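Phenylacetic acid degradation protein PaaI (Thermus thermophilus HB8, PDB 1WLU) is a hot dog fold thioesterase of phenylacetic acid degradation that binds coenzyme A and probably hydrolyses acyl-CoA thioesters. Local coordinates at residues S49-A54 / A94-E99; M68-P73 / L106-T111. All blocks are in the same frame, centred on the assembly; numbering follows the deposited sequence.

Contact 1. Residues S49-A54 / A94-E99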
loop_
_atom_site.group_PDB
_atom_site.type_symbol
_atom_site.label_atom_id
_atom_site.label_comp_id
_atom_site.label_asym_id
_atom_site.label_seq_id
_atom_site.Cartn_x
_atom_site.Cartn_y
_atom_site.Cartn_z
ATOM N N SER A 49 -5.758 10.593 11.739
ATOM C CA SER A 49 -6.475 10.949 12.959
ATOM C C SER A 49 -7.896 10.382 12.941
ATOM O O SER A 49 -8.373 9.869 13.953
ATOM C CB SER A 49 -6.504 12.469 13.134
ATOM O OG SER A 49 -5.195 12.976 13.344
ATOM N N ALA A 50 -8.569 10.472 11.796
ATOM C CA ALA A 50 -9.922 9.930 11.676
ATOM C C ALA A 50 -9.849 8.406 11.806
ATOM O O ALA A 50 -10.699 7.781 12.437
ATOM C CB ALA A 50 -10.523 10.323 10.334
ATOM N N PHE A 51 -8.817 7.827 11.197
ATOM C CA PHE A 51 -8.543 6.390 11.224
ATOM C C PHE A 51 -8.340 5.931 12.673
ATOM O O PHE A 51 -8.909 4.926 13.107
ATOM C CB PHE A 51 -7.285 6.149 10.372
ATOM C CG PHE A 51 -6.647 4.795 10.535
ATOM C CD1 PHE A 51 -7.322 3.632 10.183
ATOM C CD2 PHE A 51 -5.321 4.701 10.945
ATOM C CE1 PHE A 51 -6.678 2.397 10.225
ATOM C CE2 PHE A 51 -4.670 3.470 10.991
ATOM C CZ PHE A 51 -5.351 2.319 10.628
ATOM N N ALA A 52 -7.537 6.686 13.416
ATOM C CA ALA A 52 -7.258 6.374 14.812
ATOM C C ALA A 52 -8.521 6.406 15.664
ATOM O O ALA A 52 -8.785 5.484 16.436
ATOM C CB ALA A 52 -6.240 7.360 15.366
ATOM N N LEU A 53 -9.303 7.470 15.526
ATOM C CA LEU A 53 -10.525 7.590 16.308
ATOM C C LEU A 53 -11.539 6.504 15.958
ATOM O O LEU A 53 -12.100 5.862 16.849
ATOM C CB LEU A 53 -11.138 8.981 16.120
ATOM C CG LEU A 53 -10.331 10.116 16.762
ATOM C CD1 LEU A 53 -11.000 11.449 16.477
ATOM C CD2 LEU A 53 -10.218 9.886 18.267
ATOM N N ALA A 54 -11.768 6.282 14.668
ATOM C CA ALA A 54 -12.724 5.261 14.254
ATOM C C ALA A 54 -12.322 3.879 14.759
ATOM O O ALA A 54 -13.138 3.150 15.319
ATOM C CB ALA A 54 -12.851 5.239 12.735
ATOM N N ALA A 94 -8.246 -4.874 12.107
ATOM C CA ALA A 94 -9.400 -4.191 11.535
ATOM C C ALA A 94 -8.896 -3.261 10.440
ATOM O O ALA A 94 -7.770 -2.769 10.505
ATOM C CB ALA A 94 -10.146 -3.397 12.611
ATOM N N THR A 95 -9.731 -3.027 9.433
ATOM C CA THR A 95 -9.352 -2.178 8.313
ATOM C C THR A 95 -10.389 -1.088 8.076
ATOM O O THR A 95 -11.594 -1.325 8.188
ATOM C CB THR A 95 -9.168 -3.034 7.043
ATOM O OG1 THR A 95 -8.120 -3.983 7.272
ATOM C CG2 THR A 95 -8.810 -2.163 5.843
ATOM N N TYR A 96 -9.900 0.107 7.754
ATOM C CA TYR A 96 -10.752 1.265 7.522
ATOM C C TYR A 96 -10.396 2.006 6.248
ATOM O O TYR A 96 -9.237 2.024 5.830
ATOM C CB TYR A 96 -10.632 2.246 8.699
ATOM C CG TYR A 96 -11.033 1.642 10.017
ATOM C CD1 TYR A 96 -10.200 0.735 10.674
ATOM C CD2 TYR A 96 -12.300 1.876 10.547
ATOM C CE1 TYR A 96 -10.627 0.063 11.814
ATOM C CE2 TYR A 96 -12.738 1.209 11.687
ATOM C CZ TYR A 96 -11.899 0.301 12.308
ATOM O OH TYR A 96 -12.350 -0.417 13.391
ATOM N N ARG A 97 -11.409 2.608 5.635
ATOM C CA ARG A 97 -11.225 3.419 4.442
ATOM C C ARG A 97 -11.486 4.850 4.884
ATOM O O ARG A 97 -12.479 5.123 5.562
ATOM C CB ARG A 97 -12.222 3.048 3.341
ATOM C CG ARG A 97 -12.380 4.162 2.303
ATOM C CD ARG A 97 -13.156 3.744 1.067
ATOM N NE ARG A 97 -14.446 3.138 1.377
ATOM C CZ ARG A 97 -14.674 1.828 1.386
ATOM N NH1 ARG A 97 -13.696 0.976 1.099
ATOM N NH2 ARG A 97 -15.884 1.370 1.679
ATOM N N VAL A 98 -10.594 5.758 4.513
ATOM C CA VAL A 98 -10.756 7.154 4.880
ATOM C C VAL A 98 -10.704 8.040 3.647
ATOM O O VAL A 98 -9.676 8.129 2.972
ATOM C CB VAL A 98 -9.659 7.609 5.871
ATOM C CG1 VAL A 98 -9.934 9.038 6.325
ATOM C CG2 VAL A 98 -9.621 6.677 7.076
ATOM N N GLU A 99 -11.824 8.682 3.344
ATOM C CA GLU A 99 -11.894 9.579 2.203
ATOM C C GLU A 99 -11.557 10.993 2.655
ATOM O O GLU A 99 -12.123 11.494 3.628
ATOM C CB GLU A 99 -13.294 9.546 1.588
ATOM C CG GLU A 99 -13.565 8.297 0.760
ATOM C CD GLU A 99 -14.971 8.257 0.197
ATOM O OE1 GLU A 99 -15.580 9.336 0.040
ATOM O OE2 GLU A 99 -15.458 7.146 -0.102
#

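Contact 2. Residues M68-P73 / L106-T111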
loop_
_atom_site.group_PDB
_atom_site.type_symbol
_atom_site.label_atom_id
_atom_site.label_comp_id
_atom_site.label_asym_id
_atom_site.label_seq_id
_atom_site.Cartn_x
_atom_site.Cartn_y
_atom_site.Cartn_z
ATOM N N MET A 68 -1.782 5.843 1.348
ATOM C CA MET A 68 -2.340 7.153 1.065
ATOM C C MET A 68 -2.187 7.427 -0.427
ATOM O O MET A 68 -1.067 7.456 -0.946
ATOM C CB MET A 68 -1.600 8.224 1.872
ATOM C CG MET A 68 -2.159 9.623 1.715
ATOM S SD MET A 68 -3.741 9.838 2.543
ATOM C CE MET A 68 -3.829 11.635 2.586
ATOM N N ASP A 69 -3.314 7.601 -1.113
ATOM C CA ASP A 69 -3.321 7.893 -2.543
ATOM C C ASP A 69 -3.771 9.339 -2.711
ATOM O O ASP A 69 -4.863 9.709 -2.285
ATOM C CB ASP A 69 -4.269 6.938 -3.275
ATOM C CG ASP A 69 -3.759 5.508 -3.287
ATOM O OD1 ASP A 69 -2.597 5.295 -3.695
ATOM O OD2 ASP A 69 -4.517 4.594 -2.898
ATOM N N TYR A 70 -2.917 10.150 -3.327
ATOM C CA TYR A 70 -3.186 11.575 -3.528
ATOM C C TYR A 70 -3.745 11.867 -4.912
ATOM O O TYR A 70 -3.162 11.455 -5.917
ATOM C CB TYR A 70 -1.890 12.362 -3.328
ATOM C CG TYR A 70 -1.310 12.247 -1.938
ATOM C CD1 TYR A 70 -1.659 13.150 -0.937
ATOM C CD2 TYR A 70 -0.404 11.236 -1.624
ATOM C CE1 TYR A 70 -1.118 13.053 0.341
ATOM C CE2 TYR A 70 0.141 11.128 -0.349
ATOM C CZ TYR A 70 -0.221 12.042 0.627
ATOM O OH TYR A 70 0.319 11.957 1.887
ATOM N N PHE A 71 -4.859 12.598 -4.968
ATOM C CA PHE A 71 -5.485 12.911 -6.254
ATOM C C PHE A 71 -5.454 14.376 -6.664
ATOM O O PHE A 71 -5.280 14.685 -7.844
ATOM C CB PHE A 71 -6.949 12.455 -6.270
ATOM C CG PHE A 71 -7.155 11.034 -5.831
ATOM C CD1 PHE A 71 -6.371 10.007 -6.345
ATOM C CD2 PHE A 71 -8.147 10.723 -4.908
ATOM C CE1 PHE A 71 -6.573 8.686 -5.944
ATOM C CE2 PHE A 71 -8.356 9.408 -4.503
ATOM C CZ PHE A 71 -7.569 8.388 -5.021
ATOM N N ARG A 72 -5.642 15.273 -5.701
ATOM C CA ARG A 72 -5.675 16.702 -5.997
ATOM C C ARG A 72 -4.935 17.510 -4.940
ATOM O O ARG A 72 -5.036 17.224 -3.751
ATOM C CB ARG A 72 -7.132 17.180 -6.051
ATOM C CG ARG A 72 -8.054 16.308 -6.899
ATOM C CD ARG A 72 -9.522 16.564 -6.568
ATOM N NE ARG A 72 -9.966 17.900 -6.959
ATOM C CZ ARG A 72 -10.219 18.268 -8.210
ATOM N NH1 ARG A 72 -10.075 17.401 -9.203
ATOM N NH2 ARG A 72 -10.618 19.507 -8.470
ATOM N N PRO A 73 -4.175 18.530 -5.363
ATOM C CA PRO A 73 -3.438 19.360 -4.407
ATOM C C PRO A 73 -4.372 20.378 -3.756
ATOM O O PRO A 73 -5.421 20.712 -4.312
ATOM C CB PRO A 73 -2.383 20.027 -5.282
ATOM C CG PRO A 73 -3.124 20.226 -6.568
ATOM C CD PRO A 73 -3.828 18.892 -6.748
ATOM N N LEU A 106 -12.944 14.556 -3.954
ATOM C CA LEU A 106 -12.109 13.562 -3.280
ATOM C C LEU A 106 -10.651 13.919 -3.552
ATOM O O LEU A 106 -10.140 13.719 -4.655
ATOM C CB LEU A 106 -12.412 12.154 -3.796
ATOM C CG LEU A 106 -11.690 11.009 -3.075
ATOM C CD1 LEU A 106 -12.155 10.924 -1.624
ATOM C CD2 LEU A 106 -11.976 9.700 -3.792
ATOM N N VAL A 107 -9.998 14.453 -2.529
ATOM C CA VAL A 107 -8.608 14.889 -2.601
ATOM C C VAL A 107 -7.608 13.746 -2.437
ATOM O O VAL A 107 -6.523 13.769 -3.024
ATOM C CB VAL A 107 -8.336 15.961 -1.513
ATOM C CG1 VAL A 107 -6.863 16.335 -1.482
ATOM C CG2 VAL A 107 -9.189 17.192 -1.783
ATOM N N ALA A 108 -7.974 12.751 -1.637
ATOM C CA ALA A 108 -7.101 11.609 -1.390
ATOM C C ALA A 108 -7.891 10.458 -0.795
ATOM O O ALA A 108 -8.998 10.646 -0.291
ATOM C CB ALA A 108 -5.967 12.008 -0.440
ATOM N N LEU A 109 -7.310 9.266 -0.869
ATOM C CA LEU A 109 -7.927 8.062 -0.326
ATOM C C LEU A 109 -6.904 7.373 0.566
ATOM O O LEU A 109 -5.783 7.090 0.140
ATOM C CB LEU A 109 -8.340 7.110 -1.449
ATOM C CG LEU A 109 -8.924 5.771 -0.985
ATOM C CD1 LEU A 109 -10.264 6.007 -0.308
ATOM C CD2 LEU A 109 -9.088 4.839 -2.177
ATOM N N PHE A 110 -7.306 7.099 1.800
ATOM C CA PHE A 110 -6.452 6.450 2.786
ATOM C C PHE A 110 -7.056 5.088 3.117
ATOM O O PHE A 110 -8.265 4.958 3.289
ATOM C CB PHE A 110 -6.373 7.370 4.020
ATOM C CG PHE A 110 -5.686 6.775 5.223
ATOM C CD1 PHE A 110 -6.290 5.761 5.965
ATOM C CD2 PHE A 110 -4.478 7.304 5.675
ATOM C CE1 PHE A 110 -5.704 5.291 7.142
ATOM C CE2 PHE A 110 -3.887 6.840 6.850
ATOM C CZ PHE A 110 -4.504 5.834 7.583
ATOM N N THR A 111 -6.206 4.071 3.167
ATOM C CA THR A 111 -6.634 2.715 3.486
ATOM C C THR A 111 -5.694 2.244 4.588
ATOM O O THR A 111 -4.481 2.234 4.399
ATOM C CB THR A 111 -6.491 1.787 2.262
ATOM O OG1 THR A 111 -7.113 2.395 1.123
ATOM C CG2 THR A 111 -7.156 0.442 2.536
HETATM O O HOH W 1 -5.528 4.215 -0.266
#

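Contact 1. Residues S49-A54 / A94-E99
Tyr-96 lies between Phe-51 and Ala-54 of the helix and can be followed outward from its backbone. Its CB sits in the plane of the Phe-51 ring, at the ring's edge, 3.9 Å from Phe-51 CD1. One step further, Tyr-96 CD1 comes within 3.9 Å of Phe-51 CE1, while on the other flank of the tyrosine Tyr-96 CD2 lies 4.0 Å from Ala-54 CB. Beyond that, Tyr-96 CE2 runs past the carbonyl of Ala-54, and the hydroxyl at the tip, still beside Ala-54 O, makes a weak hydrogen bond to Glu-86 OE2. The tyrosine takes this course because its CG stands beside the backbone N and opposite the carbonyl carbon (chi1 -60°).

This is the heart of the hot dog fold: helix 40-56 is the sausage, and the antiparallel sheet wrapped round it, strand 93-102 included, is the bun. The short helix and strand segments run at 141° to each other, their axes approaching to 8.8 Å, and Ala-50 and Ala-54 turn nothing larger than a methyl toward the strand.

Phe-51 and Tyr-96 cross at about a right angle. Phe-51 turns its ring away from its own backbone N (chi1 166°), and that ring also meets Phe-110 on the adjoining strand. Val-98 fills in further along, its two methyls dividing the work: CG2 lies 4.1 Å from Phe-51 CB, and CG1 faces Ala-50 CB at 4.3 Å. On the opposite surface of the strand, Thr-95 and Arg-97 pack against the third subunit.

Contact 2. Residues M68-P73 / L106-T111
Strand 61-70, outermost in this chain's hot dog sheet, which runs on into the second subunit, ends here paired antiparallel with strand 105-116. Asp-69 and Leu-109 form the hydrogen-bonded pair: Asp-69 N gives a nearly straight bond (170°) to Leu-109 O, and Leu-109 N returns one to Asp-69 O at 2.9 Å. Val-107 O accepts two hydrogen bonds from the same face of its plane, one from Phe-71 N at 2.8 Å and a longer one from Arg-72 N at 3.2 Å.

Asp-69 O lies 4.0 Å above the centre of one face of the Phe-71 ring, while Phe-71 CE2 touches Leu-106 CD2 at 3.7 Å and also Leu-109 CB. With an alanine in place of Phe-71, Leu-106 and Leu-109 are likely to lose their shared aromatic neighbour, and the carbonyl of Asp-69 its ring cover.

On the helix side, Met-68 bends at chi2 (72°): its SD meets the Phe-110 ring at the edge, 5.4 Å from the centroid, and its CE reaches the Ala-108 methyl. A water joins Asp-69 OD2, Leu-109 O and Thr-111 OG1; OD2 also salt-bridges Arg-67 NE, and OD1 hydrogen-bonds Ser-65 OG of the second subunit. Opposite Val-100 of strand 93-102, Val-107 and Ala-108 make a classic beta bulge. Tyr-70 and Phe-71 bind coenzyme A, absent from this model, beside this antiparallel pairing of the hot dog sheet.

How the contacts relate
Contact 1 packs the central helix on the sheet, and contact 2 pairs two strands of that sheet; their centres are 14 Å apart. Strands 93-102 and 105-116 join them side by side, with Val-98 N 2.7 Å from Phe-110 O, probably a hydrogen bond. On the helix side Phe-51 CG comes within 3.6 Å of Phe-110 CE1, so Phe-110 links the helix packing to Met-68. On the outer surface Arg-97 CG meets Leu-109 CD1 at 3.8 Å. Contact 2 supplies Tyr-70 and Phe-71 to the coenzyme A site, empty of that ligand here; contact 1 comes near it through Phe-51, whose side chain is about 4 Å from that of Ala-63. Both also touch the second subunit.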